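Local coordinates for N-terminal acetyltransferase B complex subunit NAT3 (Candida albicans, PDB 5K04), which acetylates protein N-termini with acetyl-CoA as the GNAT-family subunit, probably the catalytic one, of the NatB complex, at residues B[39-44]-B[100-105]; B[57-62]-B[75-80]; B[71-76]-B[107-112]. All coordinates share one frame; numbering follows the deposited sequence.

Interaction 1 of 3, residues B[39-44]-B[100-105]; sequences WPQLFY and LTQVKD
Leu-42 and Leu-100 run alongside each other with opposite headings, and their methyls CD2 and CD1 meet at 3.6 Å in the closely packed half of this contact. CD2 of Leu-42 also reaches CG2 of Val-103 at 3.9 Å, so this one methyl touches both the N-cap residue of helix 101-104 and a residue within it. CD1 of Leu-100 also has several neighbours: it lies 3.5 Å from the backbone O of Gln-41 and approaches CE2 of Tyr-44 obliquely. The hydroxyl of Tyr-44 is held elsewhere, on the carbonyl of Leu-93, which ties the ring to helix 89-96.

The other half is looser and partly exposed. Gln-102, with CG anti to the backbone N (chi1 165°) and an extended chain, leads its amide out over the turn. There OE1 lies 4.0 Å from CB of Gln-41, and NE2 stands at the edge of the Trp-39 indole, 4.0 Å from CD1. Amide and indole planes are inclined by 46°. Beyond this side, Gln-41 and Pro-40 pack against the partner subunit of the complex.

No hydrogen bond crosses between the turn leading into strand 43-48 and the short helix, so their union rests on apolar packing and van der Waals contact.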
loop_
_atom_site.group_PDB
_atom_site.type_symbol
_atom_site.label_atom_id
_atom_site.label_comp_id
_atom_site.label_asym_id
_atom_site.label_seq_id
_atom_site.Cartn_x
_atom_site.Cartn_y
_atom_site.Cartn_z
ATOM N N TRP B 39 6.027 21.053 -5.152
ATOM C CA TRP B 39 7.380 21.240 -4.625
ATOM C C TRP B 39 8.081 19.890 -4.573
ATOM O O TRP B 39 8.411 19.385 -3.493
ATOM C CB TRP B 39 7.349 21.904 -3.246
ATOM C CG TRP B 39 6.346 23.002 -3.189
ATOM C CD1 TRP B 39 6.520 24.298 -3.586
ATOM C CD2 TRP B 39 4.986 22.898 -2.735
ATOM N NE1 TRP B 39 5.352 25.009 -3.414
ATOM C CE2 TRP B 39 4.395 24.176 -2.889
ATOM C CE3 TRP B 39 4.209 21.846 -2.223
ATOM C CZ2 TRP B 39 3.061 24.435 -2.543
ATOM C CZ3 TRP B 39 2.883 22.103 -1.867
ATOM C CH2 TRP B 39 2.323 23.388 -2.040
ATOM N N PRO B 40 8.352 19.290 -5.738
ATOM C CA PRO B 40 8.904 17.920 -5.745
ATOM C C PRO B 40 10.267 17.786 -5.087
ATOM O O PRO B 40 10.578 16.707 -4.560
ATOM C CB PRO B 40 8.969 17.567 -7.240
ATOM C CG PRO B 40 8.790 18.864 -7.984
ATOM C CD PRO B 40 8.049 19.794 -7.095
ATOM N N GLN B 41 11.099 18.835 -5.117
ATOM C CA GLN B 41 12.416 18.753 -4.485
ATOM C C GLN B 41 12.363 18.854 -2.960
ATOM O O GLN B 41 13.363 18.548 -2.297
ATOM C CB GLN B 41 13.333 19.846 -5.027
ATOM C CG GLN B 41 13.662 19.708 -6.501
ATOM C CD GLN B 41 14.798 20.628 -6.938
ATOM O OE1 GLN B 41 15.806 20.770 -6.238
ATOM N NE2 GLN B 41 14.641 21.246 -8.115
ATOM N N LEU B 42 11.235 19.291 -2.396
ATOM C CA LEU B 42 11.094 19.538 -0.966
ATOM C C LEU B 42 10.405 18.374 -0.272
ATOM O O LEU B 42 9.920 18.506 0.856
ATOM C CB LEU B 42 10.338 20.850 -0.724
ATOM C CG LEU B 42 10.848 22.102 -1.481
ATOM C CD1 LEU B 42 10.295 23.395 -0.884
ATOM C CD2 LEU B 42 12.364 22.171 -1.530
ATOM N N PHE B 43 10.363 17.231 -0.938
ATOM C CA PHE B 43 9.773 16.007 -0.410
ATOM C C PHE B 43 10.830 14.933 -0.669
ATOM O O PHE B 43 10.932 14.360 -1.764
ATOM C CB PHE B 43 8.422 15.708 -1.071
ATOM C CG PHE B 43 7.574 14.692 -0.329
ATOM C CD1 PHE B 43 8.102 13.933 0.708
ATOM C CD2 PHE B 43 6.241 14.491 -0.695
ATOM C CE1 PHE B 43 7.329 12.997 1.374
ATOM C CE2 PHE B 43 5.452 13.560 -0.030
ATOM C CZ PHE B 43 6.001 12.812 1.013
ATOM N N TYR B 44 11.648 14.696 0.345
ATOM C CA TYR B 44 12.736 13.743 0.253
ATOM C C TYR B 44 12.764 12.901 1.518
ATOM O O TYR B 44 12.204 13.261 2.560
ATOM C CB TYR B 44 14.096 14.429 0.040
ATOM C CG TYR B 44 14.346 15.582 0.978
ATOM C CD1 TYR B 44 14.943 15.385 2.222
ATOM C CD2 TYR B 44 13.994 16.873 0.625
ATOM C CE1 TYR B 44 15.188 16.468 3.089
ATOM C CE2 TYR B 44 14.221 17.959 1.484
ATOM C CZ TYR B 44 14.813 17.749 2.708
ATOM O OH TYR B 44 15.013 18.817 3.550
ATOM N N LEU B 100 18.928 23.545 -0.701
ATOM C CA LEU B 100 18.160 23.576 -1.939
ATOM C C LEU B 100 17.999 25.012 -2.425
ATOM O O LEU B 100 17.672 25.911 -1.641
ATOM C CB LEU B 100 16.806 22.915 -1.715
ATOM C CG LEU B 100 16.960 21.549 -1.035
ATOM C CD1 LEU B 100 15.612 20.851 -0.807
ATOM C CD2 LEU B 100 17.892 20.649 -1.834
ATOM N N THR B 101 18.262 25.233 -3.717
ATOM C CA THR B 101 18.330 26.602 -4.228
ATOM C C THR B 101 16.958 27.253 -4.242
ATOM O O THR B 101 16.844 28.476 -4.095
ATOM C CB THR B 101 18.943 26.629 -5.633
ATOM O OG1 THR B 101 18.157 25.822 -6.519
ATOM C CG2 THR B 101 20.371 26.104 -5.607
ATOM N N GLN B 102 15.920 26.445 -4.428
ATOM C CA GLN B 102 14.547 26.912 -4.324
ATOM C C GLN B 102 14.262 27.482 -2.933
ATOM O O GLN B 102 13.573 28.503 -2.803
ATOM C CB GLN B 102 13.638 25.735 -4.679
ATOM C CG GLN B 102 12.183 25.837 -4.334
ATOM C CD GLN B 102 11.403 24.664 -4.929
ATOM O OE1 GLN B 102 11.957 23.582 -5.147
ATOM N NE2 GLN B 102 10.125 24.889 -5.227
ATOM N N VAL B 103 14.824 26.859 -1.886
ATOM C CA VAL B 103 14.681 27.359 -0.516
ATOM C C VAL B 103 15.552 28.587 -0.287
ATOM O O VAL B 103 15.123 29.558 0.344
ATOM C CB VAL B 103 15.032 26.251 0.495
ATOM C CG1 VAL B 103 15.107 26.810 1.913
ATOM C CG2 VAL B 103 14.038 25.102 0.419
ATOM N N LYS B 104 16.801 28.552 -0.775
ATOM C CA LYS B 104 17.721 29.672 -0.578
ATOM C C LYS B 104 17.178 30.963 -1.172
ATOM O O LYS B 104 17.542 32.056 -0.722
ATOM C CB LYS B 104 19.077 29.360 -1.207
ATOM C CG LYS B 104 19.926 28.321 -0.481
ATOM C CD LYS B 104 21.221 28.152 -1.259
ATOM C CE LYS B 104 22.117 27.088 -0.685
ATOM N NZ LYS B 104 23.301 26.905 -1.566
ATOM N N ASP B 105 16.339 30.856 -2.199
ATOM C CA ASP B 105 15.729 32.004 -2.848
ATOM C C ASP B 105 14.546 32.549 -2.073
ATOM O O ASP B 105 13.983 33.570 -2.481
ATOM C CB ASP B 105 15.263 31.636 -4.257
ATOM C CG ASP B 105 16.411 31.350 -5.200
ATOM O OD1 ASP B 105 17.576 31.595 -4.810
ATOM O OD2 ASP B 105 16.145 30.872 -6.326
#

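Interaction 2 of 3, residues B[57-62]-B[75-80]; sequences YMMAKT and ITAVTV. With COA (coenzyme A), chain D.
Backbone hydrogen bonds join Tyr-57 to Thr-79 and Met-59 to Ala-77 in antiparallel register. The bond from Met-59 N to Ala-77 O is short and nearly straight (2.8 Å, 171°), whereas that from Thr-79 N to Tyr-57 O is weak. Met-59 O receives three donors: Ala-77 N in the carbonyl plane on a lone pair, Thr-76 N at 2.9 Å, tilted somewhat from that plane, and Thr-76 OG1 at 3.1 Å, well above it. With chi1 at 76°, the Thr-76 hydroxyl lies between its own backbone N and carbonyl carbon, from where it reaches this oxygen.

Thr-76 and Ala-77 together face Met-59 as a classic beta bulge, which shifts the register by one residue in the hairpin of strands 53-65 and 70-80, at the centre of the GNAT sheet. Past the bulge, strand 70-80 runs to coenzyme A: Val-78, Thr-79 and Val-80 line its pocket, while Gly-88 N and Ala-90 N hydrogen-bond to the cofactor.

Apolar contacts occupy both faces. Met-58, bent at chi2 and chi3, curls its CE onto CG2 of Val-78 at 3.4 Å and across Ile-75, on the face that helix 89-96 covers. On the other, Met-59 SD rests 3.9 Å from Ala-77 CB.

A polar atom meets a ring at the cofactor end: Thr-79 OG1, buried without a polar partner, stands 3.5 Å above the Tyr-57 ring, offset toward its rim; the phenol hydroxyl bonds to Asn-19.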
loop_
_atom_site.group_PDB
_atom_site.type_symbol
_atom_site.label_atom_id
_atom_site.label_comp_id
_atom_site.label_asym_id
_atom_site.label_seq_id
_atom_site.Cartn_x
_atom_site.Cartn_y
_atom_site.Cartn_z
ATOM N N TYR B 57 11.437 11.194 6.623
ATOM C CA TYR B 57 11.198 12.037 5.463
ATOM C C TYR B 57 10.878 13.462 5.892
ATOM O O TYR B 57 10.542 13.733 7.047
ATOM C CB TYR B 57 10.079 11.489 4.554
ATOM C CG TYR B 57 8.718 11.263 5.210
ATOM C CD1 TYR B 57 7.783 12.287 5.316
ATOM C CD2 TYR B 57 8.364 10.002 5.679
ATOM C CE1 TYR B 57 6.537 12.063 5.901
ATOM C CE2 TYR B 57 7.145 9.762 6.259
ATOM C CZ TYR B 57 6.226 10.788 6.370
ATOM O OH TYR B 57 5.012 10.511 6.955
ATOM N N MET B 58 11.030 14.365 4.917
ATOM C CA MET B 58 10.695 15.776 5.017
ATOM C C MET B 58 9.707 16.133 3.912
ATOM O O MET B 58 9.917 15.777 2.747
ATOM C CB MET B 58 11.943 16.655 4.890
ATOM C CG MET B 58 11.648 18.012 4.283
ATOM S SD MET B 58 10.650 18.985 5.363
ATOM C CE MET B 58 11.820 19.030 6.633
ATOM N N MET B 59 8.605 16.783 4.296
ATOM C CA MET B 59 7.669 17.405 3.371
ATOM C C MET B 59 7.689 18.886 3.687
ATOM O O MET B 59 7.354 19.287 4.806
ATOM C CB MET B 59 6.244 16.855 3.509
ATOM C CG MET B 59 6.130 15.340 3.437
ATOM S SD MET B 59 4.547 14.761 3.982
ATOM C CE MET B 59 3.656 15.633 2.795
ATOM N N ALA B 60 8.111 19.689 2.721
ATOM C CA ALA B 60 8.107 21.130 2.863
ATOM C C ALA B 60 7.532 21.747 1.590
ATOM O O ALA B 60 7.340 21.074 0.574
ATOM C CB ALA B 60 9.519 21.667 3.160
ATOM N N LYS B 61 7.272 23.049 1.652
ATOM C CA LYS B 61 6.722 23.771 0.513
ATOM C C LYS B 61 7.233 25.204 0.545
ATOM O O LYS B 61 7.838 25.647 1.527
ATOM C CB LYS B 61 5.187 23.750 0.523
ATOM C CG LYS B 61 4.561 24.262 1.831
ATOM C CD LYS B 61 3.089 24.645 1.653
ATOM C CE LYS B 61 2.420 24.796 3.005
ATOM N NZ LYS B 61 0.990 25.161 2.875
ATOM N N THR B 62 6.986 25.928 -0.550
ATOM C CA THR B 62 7.192 27.371 -0.589
ATOM C C THR B 62 5.856 28.069 -0.800
ATOM O O THR B 62 4.929 27.504 -1.380
ATOM C CB THR B 62 8.190 27.817 -1.691
ATOM O OG1 THR B 62 7.659 27.511 -2.980
ATOM C CG2 THR B 62 9.601 27.184 -1.489
ATOM N N ILE B 75 7.858 24.106 6.570
ATOM C CA ILE B 75 7.944 22.686 6.896
ATOM C C ILE B 75 6.556 22.202 7.309
ATOM O O ILE B 75 5.960 22.748 8.243
ATOM C CB ILE B 75 8.966 22.437 8.015
ATOM C CG1 ILE B 75 10.380 22.756 7.541
ATOM C CG2 ILE B 75 8.890 20.997 8.471
ATOM C CD1 ILE B 75 11.354 22.970 8.685
ATOM N N THR B 76 6.035 21.183 6.621
ATOM C CA THR B 76 4.770 20.583 7.031
ATOM C C THR B 76 4.941 19.287 7.807
ATOM O O THR B 76 4.176 19.033 8.737
ATOM C CB THR B 76 3.864 20.332 5.822
ATOM O OG1 THR B 76 4.314 19.182 5.107
ATOM C CG2 THR B 76 3.929 21.503 4.939
ATOM N N ALA B 77 5.941 18.475 7.471
ATOM C CA ALA B 77 6.132 17.209 8.173
ATOM C C ALA B 77 7.598 16.777 8.167
ATOM O O ALA B 77 8.237 16.722 7.109
ATOM C CB ALA B 77 5.258 16.110 7.547
ATOM N N VAL B 78 8.105 16.461 9.358
ATOM C CA VAL B 78 9.354 15.743 9.567
ATOM C C VAL B 78 9.072 14.599 10.528
ATOM O O VAL B 78 8.463 14.814 11.581
ATOM C CB VAL B 78 10.450 16.642 10.166
ATOM C CG1 VAL B 78 11.806 15.991 10.011
ATOM C CG2 VAL B 78 10.429 17.999 9.535
ATOM N N THR B 79 9.522 13.393 10.178
ATOM C CA THR B 79 9.440 12.243 11.063
ATOM C C THR B 79 10.643 11.354 10.831
ATOM O O THR B 79 11.202 11.299 9.734
ATOM C CB THR B 79 8.168 11.394 10.877
ATOM O OG1 THR B 79 7.890 11.207 9.478
ATOM C CG2 THR B 79 7.025 12.069 11.522
ATOM N N VAL B 80 11.003 10.627 11.877
ATOM C CA VAL B 80 12.146 9.737 11.880
ATOM C C VAL B 80 11.708 8.426 12.507
ATOM O O VAL B 80 11.069 8.421 13.565
ATOM C CB VAL B 80 13.328 10.351 12.652
ATOM C CG1 VAL B 80 14.493 9.360 12.763
ATOM C CG2 VAL B 80 13.766 11.643 11.981
HETATM N N1A COA D . 13.233 13.322 24.215
HETATM C C2A COA D . 13.950 14.477 24.842
HETATM N N3A COA D . 14.576 15.332 23.750
HETATM C C4A COA D . 14.592 15.060 22.297
HETATM C C5A COA D . 13.894 13.738 21.695
HETATM C C6A COA D . 13.127 12.869 22.769
HETATM N N6A COA D . 12.335 11.728 22.447
HETATM N N7A COA D . 13.895 13.752 20.142
HETATM C C8A COA D . 14.537 15.065 19.565
HETATM N N9A COA D . 14.865 15.780 21.002
HETATM C C1B COA D . 15.372 17.323 20.928
HETATM C C2B COA D . 16.584 17.689 21.841
HETATM O O2B COA D . 16.579 18.564 22.971
HETATM C C3B COA D . 17.584 17.504 20.722
HETATM O O3B COA D . 19.014 17.545 20.685
HETATM P P3B COA D . 20.340 16.721 21.167
HETATM O O7A COA D . 21.040 16.274 19.895
HETATM O O8A COA D . 21.189 17.776 21.887
HETATM O O9A COA D . 19.846 15.578 22.021
HETATM C C4B COA D . 16.738 17.669 19.347
HETATM O O4B COA D . 15.268 17.783 19.533
HETATM C C5B COA D . 17.341 17.127 17.995
HETATM O O5B COA D . 17.426 15.734 17.677
HETATM P P1A COA D . 17.520 14.700 16.438
HETATM O O1A COA D . 17.759 15.504 15.215
HETATM O O2A COA D . 18.568 13.677 16.755
HETATM O O3A COA D . 16.108 14.024 16.418
HETATM P P2A COA D . 15.352 12.707 15.877
HETATM O O4A COA D . 15.362 11.704 16.994
HETATM O O5A COA D . 15.913 12.315 14.600
HETATM O O6A COA D . 13.853 13.274 15.750
HETATM C CBP COA D . 11.307 13.929 16.158
HETATM C CCP COA D . 12.948 14.160 16.422
HETATM C CDP COA D . 10.402 14.980 17.110
HETATM C CEP COA D . 10.958 14.134 14.513
HETATM C CAP COA D . 10.927 12.291 16.598
HETATM O OAP COA D . 11.552 11.777 17.751
HETATM C C9P COA D . 9.536 11.759 15.981
HETATM O O9P COA D . 8.354 11.793 16.651
HETATM N N8P COA D . 9.443 11.785 14.462
HETATM C C7P COA D . 8.141 12.241 13.702
HETATM C C6P COA D . 6.932 12.749 14.572
HETATM C C5P COA D . 6.897 14.178 15.377
HETATM O O5P COA D . 6.685 14.278 16.695
HETATM N N4P COA D . 7.229 15.372 14.573
HETATM C C3P COA D . 8.151 16.442 14.258
HETATM C C2P COA D . 8.893 17.437 15.134
HETATM S S1P COA D . 8.109 18.751 16.019
#

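Interaction 3 of 3, residues B[71-76]-B[107-112]; sequences WHTHIT and LFIDLF
His-74 and Asp-110 pair across two parallel neighbours of the central GNAT sheet, strands 70-80 and 108-114, linked through helices 89-96 and 101-104 in a beta-alpha-beta crossover. Backbone bonds from Thr-73 N to Phe-108 O, Asp-110 N to Thr-73 O and Ile-75 N to Asp-110 O set the register.

CG of His-74 is anti to the backbone N (chi1 -179°), which brings ND1 to OD1 of Asp-110 at 2.8 Å. This histidine-carboxylate bond meets the oxygen from above the carboxylate plane. Asp-110 OD2 lies near Asp-158, a like charge whose effect the neighbouring Arg-160 probably offsets in part. The same imidazole turns an edge to the face of Phe-112 in an offset edge-to-face stack, CE1 being 3.6 Å from CE2 of that ring.

In His-72 and Phe-108, CG lies between backbone N and carbonyl carbon (chi1 69° and 60°), and the two groups meet on the face that carries Asp-110. Arg-160 adds a cation-pi contact to Phe-108. On the opposite face, Ile-75 CD1 touches Ile-109 CG2, and Thr-73 OG1 is buried without a polar partner. Because the His-72 imidazole is displaced to one side of the nearly parallel phenyl ring, it is CB of His-72 that sits over the centre of the Phe-108 ring, 3.5 Å from its centroid.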
loop_
_atom_site.group_PDB
_atom_site.type_symbol
_atom_site.label_atom_id
_atom_site.label_comp_id
_atom_site.label_asym_id
_atom_site.label_seq_id
_atom_site.Cartn_x
_atom_site.Cartn_y
_atom_site.Cartn_z
ATOM N N TRP B 71 8.692 35.552 -0.612
ATOM C CA TRP B 71 8.438 34.126 -0.477
ATOM C C TRP B 71 9.176 33.564 0.731
ATOM O O TRP B 71 10.200 34.097 1.166
ATOM C CB TRP B 71 8.866 33.365 -1.746
ATOM C CG TRP B 71 7.914 33.527 -2.865
ATOM C CD1 TRP B 71 7.770 34.623 -3.669
ATOM C CD2 TRP B 71 6.948 32.572 -3.311
ATOM N NE1 TRP B 71 6.776 34.406 -4.592
ATOM C CE2 TRP B 71 6.256 33.153 -4.394
ATOM C CE3 TRP B 71 6.613 31.277 -2.916
ATOM C CZ2 TRP B 71 5.240 32.489 -5.072
ATOM C CZ3 TRP B 71 5.604 30.619 -3.582
ATOM C CH2 TRP B 71 4.928 31.222 -4.650
ATOM N N HIS B 72 8.640 32.461 1.253
ATOM C CA HIS B 72 9.268 31.719 2.335
ATOM C C HIS B 72 8.968 30.238 2.158
ATOM O O HIS B 72 8.016 29.857 1.473
ATOM C CB HIS B 72 8.776 32.186 3.696
ATOM C CG HIS B 72 7.352 31.836 3.966
ATOM N ND1 HIS B 72 6.984 30.786 4.782
ATOM C CD2 HIS B 72 6.199 32.390 3.523
ATOM C CE1 HIS B 72 5.666 30.712 4.833
ATOM N NE2 HIS B 72 5.166 31.672 4.074
ATOM N N THR B 73 9.795 29.402 2.783
ATOM C CA THR B 73 9.547 27.969 2.811
ATOM C C THR B 73 8.882 27.588 4.127
ATOM O O THR B 73 9.049 28.251 5.157
ATOM C CB THR B 73 10.823 27.142 2.617
ATOM O OG1 THR B 73 11.488 26.999 3.861
ATOM C CG2 THR B 73 11.747 27.837 1.671
ATOM N N HIS B 74 8.109 26.507 4.071
ATOM C CA HIS B 74 7.336 26.034 5.204
ATOM C C HIS B 74 7.550 24.539 5.348
ATOM O O HIS B 74 7.457 23.799 4.362
ATOM C CB HIS B 74 5.845 26.337 5.037
ATOM C CG HIS B 74 5.018 25.883 6.196
ATOM N ND1 HIS B 74 4.803 26.673 7.306
ATOM C CD2 HIS B 74 4.380 24.712 6.433
ATOM C CE1 HIS B 74 4.056 26.010 8.171
ATOM N NE2 HIS B 74 3.796 24.816 7.671
ATOM N N ILE B 75 7.858 24.106 6.570
ATOM C CA ILE B 75 7.944 22.686 6.896
ATOM C C ILE B 75 6.556 22.202 7.309
ATOM O O ILE B 75 5.960 22.748 8.243
ATOM C CB ILE B 75 8.966 22.437 8.015
ATOM C CG1 ILE B 75 10.380 22.756 7.541
ATOM C CG2 ILE B 75 8.890 20.997 8.471
ATOM C CD1 ILE B 75 11.354 22.970 8.685
ATOM N N THR B 76 6.035 21.183 6.621
ATOM C CA THR B 76 4.770 20.583 7.031
ATOM C C THR B 76 4.941 19.287 7.807
ATOM O O THR B 76 4.176 19.033 8.737
ATOM C CB THR B 76 3.864 20.332 5.822
ATOM O OG1 THR B 76 4.314 19.182 5.107
ATOM C CG2 THR B 76 3.929 21.503 4.939
ATOM N N LEU B 107 12.971 33.850 1.819
ATOM C CA LEU B 107 13.469 34.758 2.836
ATOM C C LEU B 107 13.740 34.046 4.156
ATOM O O LEU B 107 14.730 34.349 4.837
ATOM C CB LEU B 107 12.466 35.892 3.056
ATOM C CG LEU B 107 12.279 37.001 2.015
ATOM C CD1 LEU B 107 11.417 38.088 2.627
ATOM C CD2 LEU B 107 13.616 37.580 1.532
ATOM N N PHE B 108 12.864 33.117 4.534
ATOM C CA PHE B 108 13.002 32.384 5.782
ATOM C C PHE B 108 12.319 31.038 5.638
ATOM O O PHE B 108 11.598 30.784 4.670
ATOM C CB PHE B 108 12.413 33.165 6.962
ATOM C CG PHE B 108 10.950 33.474 6.821
ATOM C CD1 PHE B 108 9.991 32.568 7.256
ATOM C CD2 PHE B 108 10.533 34.676 6.261
ATOM C CE1 PHE B 108 8.637 32.848 7.126
ATOM C CE2 PHE B 108 9.177 34.967 6.130
ATOM C CZ PHE B 108 8.228 34.049 6.566
ATOM N N ILE B 109 12.561 30.177 6.627
ATOM C CA ILE B 109 11.830 28.929 6.800
ATOM C C ILE B 109 10.995 29.060 8.066
ATOM O O ILE B 109 11.492 29.512 9.104
ATOM C CB ILE B 109 12.773 27.716 6.878
ATOM C CG1 ILE B 109 13.834 27.779 5.768
ATOM C CG2 ILE B 109 11.971 26.416 6.772
ATOM C CD1 ILE B 109 14.824 26.600 5.774
ATOM N N ASP B 110 9.716 28.707 7.970
ATOM C CA ASP B 110 8.843 28.680 9.131
ATOM C C ASP B 110 8.225 27.289 9.282
ATOM O O ASP B 110 8.390 26.405 8.429
ATOM C CB ASP B 110 7.767 29.774 9.040
ATOM C CG ASP B 110 6.558 29.358 8.227
ATOM O OD1 ASP B 110 6.723 28.642 7.216
ATOM O OD2 ASP B 110 5.434 29.742 8.605
ATOM N N LEU B 111 7.487 27.123 10.378
ATOM C CA LEU B 111 6.916 25.852 10.786
ATOM C C LEU B 111 6.002 26.116 11.966
ATOM O O LEU B 111 6.118 27.134 12.654
ATOM C CB LEU B 111 7.995 24.843 11.184
ATOM C CG LEU B 111 8.884 25.377 12.312
ATOM C CD1 LEU B 111 8.425 24.927 13.709
ATOM C CD2 LEU B 111 10.321 25.013 12.090
ATOM N N PHE B 112 5.127 25.158 12.219
ATOM C CA PHE B 112 4.222 25.202 13.353
ATOM C C PHE B 112 4.600 24.099 14.320
ATOM O O PHE B 112 4.745 22.943 13.917
ATOM C CB PHE B 112 2.768 25.027 12.920
ATOM C CG PHE B 112 2.257 26.130 12.024
ATOM C CD1 PHE B 112 2.442 27.464 12.352
ATOM C CD2 PHE B 112 1.573 25.825 10.867
ATOM C CE1 PHE B 112 1.965 28.467 11.546
ATOM C CE2 PHE B 112 1.085 26.826 10.048
ATOM C CZ PHE B 112 1.287 28.155 10.391
HETATM O O HOH W 1 4.789 22.378 10.721
#

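Interactions 2 and 3 are buried in the sheet and share strand 70-80, which pairs antiparallel with 53-65 on one side and parallel with 108-114 on the other; Ile-75 and Thr-76 belong to both. Interaction 1 is only partly buried and farther from the centre of the chain. It joins the same sheet through Leu-42 and Tyr-44, whose carbonyls probably accept hydrogen bonds from Ala-60 and Met-58, while Val-103 packs on Thr-73 and Ile-109 of interaction 3. Chemistry follows place: methyl packing joins turn to helix in 1, a bulged backbone network leads toward coenzyme A in 2, and histidines, a carboxylate and aromatic rings mark 3.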